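Local coordinates for protein gamma-glutamyl phosphate reductase (Saccharomyces cerevisiae, PDB 1VLU) that catalyses the NADPH-dependent reduction of L-glutamyl 5-phosphate to its semialdehyde, with release of phosphate, the second step in making proline from glutamate, at residues 134-138 and 162-167; 250-256 and 282-288. All coordinates share one frame; numbering follows the deposited sequence.

Contact 1. Residues 134-138 and 162-167; sequences FESRP and ESVNTF
E162 reaches across to the turn of chain at S136, where its carboxylate oxygen OE1 lies 3.1 Å from the backbone N of S136 and 3.4 Å from S136 CB. The bend of the E162 chain at chi2 (74°) leaves OE1 facing the S136 backbone. The like-charged oxygens E135 OE1 and E162 OE1 are 5.8 Å apart; E135 OE2 is hydrogen-bonded to S219 OG.

S163, the residue just ahead of helix 164-185, works through a water. Its OG is 2.6 Å from the water, which in turn accepts from S136 N at 2.7 Å, so a single water joins the helix start to the loop backbone. With OG set between backbone N and carbonyl carbon (chi1 63°), the hydroxyl is turned to the water and makes no capping bond, while CB packs against P138 CG. Segment 134-138 begins at the end of strand 118-134 and segment 162-167 follows the neighbouring parallel strand 154-158 of the mixed sheet in this aldehyde dehydrogenase-like fold; each leads from its strand into a helix, 139-151 and 164-185.

Within the first turn of helix 164-185, T166 lays its methyl CG2 against P138 CB at 3.9 Å; its hydroxyl is bonded to D63 and N60 of helix 53-69. F167 ends the segment with its ring edge: CE2 comes 3.6 Å from CZ of F134, each atom near the plane of the other ring, and I141 of helix 139-151 touches both rings.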
ATOM      1  N   PHE A 134     -18.998   5.535   8.280  1.00 54.19           N
ATOM      2  CA  PHE A 134     -19.580   5.981   9.524  1.00 57.16           C
ATOM      3  C   PHE A 134     -20.743   5.080   9.938  1.00 58.62           C
ATOM      4  O   PHE A 134     -21.358   4.385   9.118  1.00 56.22           O
ATOM      5  CB  PHE A 134     -20.004   7.455   9.423  1.00 54.63           C
ATOM      6  CG  PHE A 134     -21.039   7.717   8.370  1.00 59.04           C
ATOM      7  CD1 PHE A 134     -20.676   7.845   7.030  1.00 53.72           C
ATOM      8  CD2 PHE A 134     -22.382   7.819   8.713  1.00 54.24           C
ATOM      9  CE1 PHE A 134     -21.635   8.083   6.062  1.00 55.42           C
ATOM     10  CE2 PHE A 134     -23.337   8.051   7.748  1.00 57.87           C
ATOM     11  CZ  PHE A 134     -22.958   8.187   6.421  1.00 55.91           C
ATOM     12  N   GLU A 135     -21.018   5.071  11.229  1.00 61.99           N
ATOM     13  CA  GLU A 135     -22.180   4.366  11.705  1.00 66.23           C
ATOM     14  C   GLU A 135     -23.034   5.301  12.536  1.00 67.97           C
ATOM     15  O   GLU A 135     -22.525   6.022  13.398  1.00 66.40           O
ATOM     16  CB  GLU A 135     -21.814   3.074  12.441  1.00 64.67           C
ATOM     17  CG  GLU A 135     -20.723   3.204  13.487  1.00 68.91           C
ATOM     18  CD  GLU A 135     -20.116   1.859  13.892  1.00 69.08           C
ATOM     19  OE1 GLU A 135     -20.364   0.837  13.206  1.00 69.55           O
ATOM     20  OE2 GLU A 135     -19.372   1.835  14.899  1.00 73.82           O
ATOM     21  N   SER A 136     -24.319   5.327  12.182  1.00 71.02           N
ATOM     22  CA  SER A 136     -25.385   5.973  12.938  1.00 74.55           C
ATOM     23  C   SER A 136     -25.226   7.447  13.274  1.00 75.28           C
ATOM     24  O   SER A 136     -25.663   7.880  14.343  1.00 77.44           O
ATOM     25  CB  SER A 136     -25.675   5.191  14.223  1.00 75.16           C
ATOM     26  OG  SER A 136     -26.930   5.571  14.763  1.00 80.34           O
ATOM     27  N   ARG A 137     -24.630   8.227  12.384  1.00 73.92           N
ATOM     28  CA  ARG A 137     -24.570   9.669  12.617  1.00 73.80           C
ATOM     29  C   ARG A 137     -24.696  10.464  11.314  1.00 73.50           C
ATOM     30  O   ARG A 137     -23.699  10.835  10.719  1.00 74.07           O
ATOM     31  CB  ARG A 137     -23.369  10.092  13.497  1.00 72.58           C
ATOM     32  CG  ARG A 137     -22.026   9.437  13.200  1.00 74.39           C
ATOM     33  CD  ARG A 137     -21.177   9.250  14.472  1.00 76.47           C
ATOM     34  NE  ARG A 137     -21.283   7.876  14.983  1.00 78.73           N
ATOM     35  CZ  ARG A 137     -20.653   7.398  16.058  1.00 74.75           C
ATOM     36  NH1 ARG A 137     -19.853   8.177  16.776  1.00 70.35           N
ATOM     37  NH2 ARG A 137     -20.826   6.126  16.417  1.00 69.55           N
ATOM     38  N   PRO A 138     -25.945  10.747  10.889  1.00 73.15           N
ATOM     39  CA  PRO A 138     -26.242  11.383   9.596  1.00 72.08           C
ATOM     40  C   PRO A 138     -25.623  12.780   9.375  1.00 70.46           C
ATOM     41  O   PRO A 138     -25.496  13.206   8.229  1.00 68.30           O
ATOM     42  CB  PRO A 138     -27.783  11.467   9.587  1.00 71.91           C
ATOM     43  CG  PRO A 138     -28.242  10.488  10.622  1.00 70.29           C
ATOM     44  CD  PRO A 138     -27.178  10.478  11.661  1.00 72.25           C
ATOM     45  N   GLU A 162     -28.740   1.676  10.028  1.00 61.93           N
ATOM     46  CA  GLU A 162     -29.579   2.533  10.880  1.00 61.84           C
ATOM     47  C   GLU A 162     -30.029   3.863  10.258  1.00 61.06           C
ATOM     48  O   GLU A 162     -31.082   4.389  10.629  1.00 60.56           O
ATOM     49  CB  GLU A 162     -28.875   2.848  12.207  1.00 63.52           C
ATOM     50  CG  GLU A 162     -27.931   1.775  12.735  1.00 75.79           C
ATOM     51  CD  GLU A 162     -26.620   1.691  11.953  1.00 85.50           C
ATOM     52  OE1 GLU A 162     -25.783   2.624  12.035  1.00 91.15           O
ATOM     53  OE2 GLU A 162     -26.432   0.678  11.248  1.00 93.12           O
ATOM     54  N   SER A 163     -29.230   4.417   9.343  1.00 58.75           N
ATOM     55  CA  SER A 163     -29.540   5.719   8.735  1.00 57.64           C
ATOM     56  C   SER A 163     -29.933   5.653   7.254  1.00 55.72           C
ATOM     57  O   SER A 163     -30.057   6.683   6.599  1.00 57.16           O
ATOM     58  CB  SER A 163     -28.392   6.717   8.944  1.00 56.69           C
ATOM     59  OG  SER A 163     -27.214   6.269   8.301  1.00 63.45           O
ATOM     60  N   VAL A 164     -30.149   4.448   6.743  1.00 54.15           N
ATOM     61  CA  VAL A 164     -30.533   4.229   5.344  1.00 56.35           C
ATOM     62  C   VAL A 164     -31.519   5.251   4.745  1.00 55.34           C
ATOM     63  O   VAL A 164     -31.336   5.699   3.618  1.00 56.50           O
ATOM     64  CB  VAL A 164     -31.072   2.789   5.157  1.00 56.89           C
ATOM     65  CG1 VAL A 164     -31.890   2.653   3.880  1.00 62.19           C
ATOM     66  CG2 VAL A 164     -29.917   1.805   5.148  1.00 64.09           C
ATOM     67  N   ASN A 165     -32.565   5.599   5.490  1.00 55.21           N
ATOM     68  CA  ASN A 165     -33.581   6.543   5.019  1.00 52.75           C
ATOM     69  C   ASN A 165     -33.091   7.978   4.966  1.00 51.11           C
ATOM     70  O   ASN A 165     -33.295   8.665   3.964  1.00 51.85           O
ATOM     71  CB  ASN A 165     -34.848   6.447   5.873  1.00 53.56           C
ATOM     72  CG  ASN A 165     -35.681   5.248   5.523  1.00 53.26           C
ATOM     73  OD1 ASN A 165     -36.251   5.187   4.441  1.00 52.23           O
ATOM     74  ND2 ASN A 165     -35.739   4.272   6.421  1.00 56.77           N
ATOM     75  N   THR A 166     -32.446   8.423   6.044  1.00 48.68           N
ATOM     76  CA  THR A 166     -31.893   9.777   6.122  1.00 48.72           C
ATOM     77  C   THR A 166     -30.755   9.935   5.109  1.00 49.38           C
ATOM     78  O   THR A 166     -30.667  10.952   4.421  1.00 48.50           O
ATOM     79  CB  THR A 166     -31.407  10.113   7.562  1.00 47.55           C
ATOM     80  OG1 THR A 166     -32.379   9.651   8.503  1.00 44.11           O
ATOM     81  CG2 THR A 166     -31.231  11.606   7.747  1.00 41.68           C
ATOM     82  N   PHE A 167     -29.909   8.909   5.016  1.00 49.04           N
ATOM     83  CA  PHE A 167     -28.844   8.843   4.022  1.00 49.34           C
ATOM     84  C   PHE A 167     -29.360   9.009   2.586  1.00 49.19           C
ATOM     85  O   PHE A 167     -28.852   9.852   1.852  1.00 48.81           O
ATOM     86  CB  PHE A 167     -28.083   7.528   4.172  1.00 50.47           C
ATOM     87  CG  PHE A 167     -26.827   7.450   3.352  1.00 52.91           C
ATOM     88  CD1 PHE A 167     -26.874   7.062   2.004  1.00 51.28           C
ATOM     89  CD2 PHE A 167     -25.591   7.746   3.923  1.00 56.17           C
ATOM     90  CE1 PHE A 167     -25.707   6.989   1.235  1.00 54.68           C
ATOM     91  CE2 PHE A 167     -24.415   7.662   3.168  1.00 59.10           C
ATOM     92  CZ  PHE A 167     -24.472   7.289   1.823  1.00 54.76           C
TER
HETATM   93  O   HOH W   1     -25.662   4.899   9.825  1.00 57.87           O

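Contact 2. Residues 250-256 and 282-288; sequences ADLIKAK and FSKWWEV
Two helices that each follow a strand of the six-stranded parallel sheet, helix 252-261 after strand 242-246 and helix 285-296 after strand 274-278, meet here at their N-terminal ends on a parallel alpha/beta sheet of an aldehyde dehydrogenase-like fold. F282, just ahead of helix 285-296, packs its ring on the start of helix 252-261, with A250 CB over one face, a CH-pi contact at 3.9 Å from the ring centroid and 12° off its normal. A255 CB approaches CZ of the same ring at 3.7 Å, and L246 of strand 242-246 touches A255, F282 and V288. L252 crosses F282 at about a right angle; with CG anti to the backbone N (chi1 177°) its two methyls divide the work, CD1 meeting F282 CZ and V288 CG2, CD2 resting on K284 CD at 3.8 Å.

Beyond this apolar patch the extended chain of K256 runs over V288 CG2 to E287, where K256 NZ donates to the anti lone pair of E287 OE1 in a salt bridge of 3.0 Å. The other oxygen, E287 OE2, is held more weakly by K284 NZ at 3.5 Å. Shortening K256 to alanine is likely to leave E287 OE1 without its mate on the facing helix and V288 CG2 with less cover. One carboxylate thus stands between two lysines, K256 NZ and K284 NZ being 6.4 Å apart, which is likely to favour its charged form and to offset their mutual repulsion.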
ATOM      1  N   ALA A 250       3.083 -17.720  31.897  1.00 42.53           N
ATOM      2  CA  ALA A 250       3.259 -16.321  32.274  1.00 42.71           C
ATOM      3  C   ALA A 250       3.472 -16.150  33.777  1.00 44.54           C
ATOM      4  O   ALA A 250       2.724 -16.700  34.597  1.00 45.54           O
ATOM      5  CB  ALA A 250       2.065 -15.491  31.835  1.00 40.27           C
ATOM      6  N   ASP A 251       4.515 -15.407  34.136  1.00 46.37           N
ATOM      7  CA  ASP A 251       4.661 -14.892  35.488  1.00 45.88           C
ATOM      8  C   ASP A 251       3.574 -13.841  35.702  1.00 46.95           C
ATOM      9  O   ASP A 251       3.379 -12.953  34.849  1.00 47.24           O
ATOM     10  CB  ASP A 251       6.041 -14.271  35.663  1.00 45.97           C
ATOM     11  CG  ASP A 251       6.277 -13.753  37.073  1.00 50.74           C
ATOM     12  OD1 ASP A 251       5.640 -12.748  37.468  1.00 54.57           O
ATOM     13  OD2 ASP A 251       7.116 -14.352  37.779  1.00 51.72           O
ATOM     14  N   LEU A 252       2.871 -13.946  36.829  1.00 46.78           N
ATOM     15  CA  LEU A 252       1.708 -13.104  37.113  1.00 47.63           C
ATOM     16  C   LEU A 252       2.058 -11.648  37.447  1.00 49.38           C
ATOM     17  O   LEU A 252       1.352 -10.729  37.015  1.00 49.31           O
ATOM     18  CB  LEU A 252       0.836 -13.728  38.212  1.00 48.72           C
ATOM     19  CG  LEU A 252      -0.411 -12.990  38.735  1.00 48.94           C
ATOM     20  CD1 LEU A 252      -1.602 -13.009  37.758  1.00 44.86           C
ATOM     21  CD2 LEU A 252      -0.806 -13.577  40.060  1.00 44.77           C
ATOM     22  N   ILE A 253       3.134 -11.441  38.204  1.00 50.73           N
ATOM     23  CA  ILE A 253       3.622 -10.092  38.502  1.00 52.83           C
ATOM     24  C   ILE A 253       4.047  -9.382  37.206  1.00 53.15           C
ATOM     25  O   ILE A 253       3.621  -8.250  36.958  1.00 55.25           O
ATOM     26  CB  ILE A 253       4.786 -10.104  39.536  1.00 53.75           C
ATOM     27  CG1 ILE A 253       4.291 -10.610  40.900  1.00 53.17           C
ATOM     28  CG2 ILE A 253       5.438  -8.709  39.648  1.00 52.61           C
ATOM     29  CD1 ILE A 253       5.324 -11.440  41.663  1.00 55.22           C
ATOM     30  N   LYS A 254       4.859 -10.050  36.381  1.00 52.41           N
ATOM     31  CA  LYS A 254       5.240  -9.513  35.063  1.00 51.56           C
ATOM     32  C   LYS A 254       4.039  -9.287  34.156  1.00 50.55           C
ATOM     33  O   LYS A 254       3.939  -8.253  33.514  1.00 51.84           O
ATOM     34  CB  LYS A 254       6.228 -10.420  34.350  1.00 51.34           C
ATOM     35  CG  LYS A 254       7.613 -10.410  34.914  1.00 50.23           C
ATOM     36  CD  LYS A 254       8.464 -11.362  34.100  1.00 52.59           C
ATOM     37  CE  LYS A 254       9.610 -11.890  34.918  1.00 55.26           C
ATOM     38  NZ  LYS A 254      10.007 -13.225  34.425  1.00 58.32           N
ATOM     39  N   ALA A 255       3.134 -10.257  34.102  1.00 49.04           N
ATOM     40  CA  ALA A 255       1.947 -10.150  33.259  1.00 48.20           C
ATOM     41  C   ALA A 255       1.106  -8.922  33.618  1.00 49.79           C
ATOM     42  O   ALA A 255       0.530  -8.281  32.740  1.00 49.28           O
ATOM     43  CB  ALA A 255       1.099 -11.427  33.363  1.00 48.03           C
ATOM     44  N   LYS A 256       1.046  -8.614  34.916  1.00 49.87           N
ATOM     45  CA  LYS A 256       0.291  -7.480  35.426  1.00 50.31           C
ATOM     46  C   LYS A 256       0.931  -6.153  35.077  1.00 50.38           C
ATOM     47  O   LYS A 256       0.242  -5.244  34.624  1.00 50.24           O
ATOM     48  CB  LYS A 256       0.123  -7.579  36.946  1.00 51.11           C
ATOM     49  CG  LYS A 256      -1.063  -8.411  37.389  1.00 47.76           C
ATOM     50  CD  LYS A 256      -1.072  -8.546  38.891  1.00 42.93           C
ATOM     51  CE  LYS A 256      -2.253  -9.390  39.345  1.00 52.63           C
ATOM     52  NZ  LYS A 256      -2.266  -9.644  40.824  1.00 50.88           N
ATOM     53  N   PHE A 282      -3.393 -20.165  32.218  1.00 44.12           N
ATOM     54  CA  PHE A 282      -2.597 -19.197  32.969  1.00 44.36           C
ATOM     55  C   PHE A 282      -3.345 -18.921  34.282  1.00 46.07           C
ATOM     56  O   PHE A 282      -4.482 -18.440  34.269  1.00 45.84           O
ATOM     57  CB  PHE A 282      -2.344 -17.936  32.113  1.00 42.65           C
ATOM     58  CG  PHE A 282      -1.846 -16.725  32.879  1.00 38.57           C
ATOM     59  CD1 PHE A 282      -0.964 -16.846  33.965  1.00 39.93           C
ATOM     60  CD2 PHE A 282      -2.239 -15.452  32.480  1.00 32.25           C
ATOM     61  CE1 PHE A 282      -0.520 -15.707  34.669  1.00 33.27           C
ATOM     62  CE2 PHE A 282      -1.804 -14.306  33.170  1.00 37.02           C
ATOM     63  CZ  PHE A 282      -0.937 -14.437  34.264  1.00 40.08           C
ATOM     64  N   SER A 283      -2.719 -19.270  35.407  1.00 47.58           N
ATOM     65  CA  SER A 283      -3.374 -19.173  36.718  1.00 49.16           C
ATOM     66  C   SER A 283      -3.559 -17.727  37.138  1.00 47.78           C
ATOM     67  O   SER A 283      -2.637 -16.920  37.024  1.00 46.01           O
ATOM     68  CB  SER A 283      -2.580 -19.916  37.808  1.00 51.24           C
ATOM     69  OG  SER A 283      -2.458 -21.304  37.530  1.00 55.03           O
ATOM     70  N   LYS A 284      -4.758 -17.424  37.633  1.00 48.34           N
ATOM     71  CA  LYS A 284      -5.111 -16.093  38.142  1.00 48.93           C
ATOM     72  C   LYS A 284      -5.126 -15.049  37.023  1.00 47.74           C
ATOM     73  O   LYS A 284      -4.948 -13.861  37.275  1.00 47.34           O
ATOM     74  CB  LYS A 284      -4.169 -15.661  39.281  1.00 50.17           C
ATOM     75  CG  LYS A 284      -4.164 -16.564  40.521  1.00 54.17           C
ATOM     76  CD  LYS A 284      -2.726 -16.765  41.026  1.00 62.27           C
ATOM     77  CE  LYS A 284      -2.644 -16.876  42.549  1.00 66.64           C
ATOM     78  NZ  LYS A 284      -2.809 -15.538  43.199  1.00 68.04           N
ATOM     79  N   TRP A 285      -5.354 -15.509  35.793  1.00 47.98           N
ATOM     80  CA  TRP A 285      -5.398 -14.636  34.621  1.00 47.87           C
ATOM     81  C   TRP A 285      -6.417 -13.517  34.782  1.00 48.90           C
ATOM     82  O   TRP A 285      -6.275 -12.463  34.167  1.00 48.63           O
ATOM     83  CB  TRP A 285      -5.659 -15.426  33.334  1.00 47.97           C
ATOM     84  CG  TRP A 285      -6.936 -16.208  33.291  1.00 47.59           C
ATOM     85  CD1 TRP A 285      -7.079 -17.541  33.523  1.00 49.70           C
ATOM     86  CD2 TRP A 285      -8.245 -15.717  32.963  1.00 48.31           C
ATOM     87  NE1 TRP A 285      -8.391 -17.913  33.378  1.00 53.34           N
ATOM     88  CE2 TRP A 285      -9.132 -16.815  33.034  1.00 49.46           C
ATOM     89  CE3 TRP A 285      -8.757 -14.454  32.619  1.00 48.84           C
ATOM     90  CZ2 TRP A 285     -10.509 -16.693  32.788  1.00 54.70           C
ATOM     91  CZ3 TRP A 285     -10.125 -14.327  32.364  1.00 50.45           C
ATOM     92  CH2 TRP A 285     -10.986 -15.445  32.449  1.00 53.87           C
ATOM     93  N   TRP A 286      -7.434 -13.759  35.616  1.00 49.38           N
ATOM     94  CA  TRP A 286      -8.481 -12.771  35.890  1.00 49.48           C
ATOM     95  C   TRP A 286      -7.958 -11.621  36.739  1.00 48.95           C
ATOM     96  O   TRP A 286      -8.447 -10.503  36.611  1.00 49.83           O
ATOM     97  CB  TRP A 286      -9.717 -13.415  36.541  1.00 49.11           C
ATOM     98  CG  TRP A 286      -9.379 -14.231  37.729  1.00 50.03           C
ATOM     99  CD1 TRP A 286      -9.261 -13.798  39.018  1.00 48.89           C
ATOM    100  CD2 TRP A 286      -9.075 -15.628  37.744  1.00 52.43           C
ATOM    101  NE1 TRP A 286      -8.906 -14.844  39.840  1.00 53.72           N
ATOM    102  CE2 TRP A 286      -8.785 -15.979  39.082  1.00 53.11           C
ATOM    103  CE3 TRP A 286      -9.018 -16.622  36.757  1.00 52.22           C
ATOM    104  CZ2 TRP A 286      -8.445 -17.280  39.457  1.00 52.97           C
ATOM    105  CZ3 TRP A 286      -8.685 -17.919  37.135  1.00 50.66           C
ATOM    106  CH2 TRP A 286      -8.400 -18.232  38.469  1.00 49.96           C
ATOM    107  N   GLU A 287      -6.953 -11.887  37.571  1.00 48.01           N
ATOM    108  CA  GLU A 287      -6.356 -10.854  38.415  1.00 49.63           C
ATOM    109  C   GLU A 287      -5.667  -9.790  37.577  1.00 50.87           C
ATOM    110  O   GLU A 287      -5.480  -8.659  38.026  1.00 51.74           O
ATOM    111  CB  GLU A 287      -5.373 -11.452  39.413  1.00 48.47           C
ATOM    112  CG  GLU A 287      -6.037 -12.164  40.589  1.00 51.97           C
ATOM    113  CD  GLU A 287      -5.046 -12.533  41.693  1.00 53.57           C
ATOM    114  OE1 GLU A 287      -3.909 -12.002  41.692  1.00 60.37           O
ATOM    115  OE2 GLU A 287      -5.405 -13.353  42.572  1.00 64.52           O
ATOM    116  N   VAL A 288      -5.294 -10.180  36.361  1.00 50.89           N
ATOM    117  CA  VAL A 288      -4.671  -9.299  35.379  1.00 51.29           C
ATOM    118  C   VAL A 288      -5.700  -8.323  34.804  1.00 52.75           C
ATOM    119  O   VAL A 288      -5.438  -7.118  34.746  1.00 53.66           O
ATOM    120  CB  VAL A 288      -3.955 -10.123  34.270  1.00 49.05           C
ATOM    121  CG1 VAL A 288      -3.582  -9.259  33.079  1.00 50.98           C
ATOM    122  CG2 VAL A 288      -2.713 -10.786  34.840  1.00 46.55           C
TER

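In the fold
Contact 1 closes before contact 2 opens along the chain. Their centres are 43 Å apart and their nearest atoms about 26 Å, so they do not touch. They belong to different sheets: contact 1 lies at the ends of strands 118-134 and 154-158 of the mixed sheet, with helices 53-69 and 74-80 around it, whereas contact 2 sits on the parallel sheet carrying strands 242-246 and 274-278. Each joins segments that lead from two adjacent parallel strands of a single sheet into helices, so the two are independent pieces of packing in separate layers. Contact 1 is buried; contact 2 is partly exposed, while K254, outside the contact, packs on G441 of the second subunit.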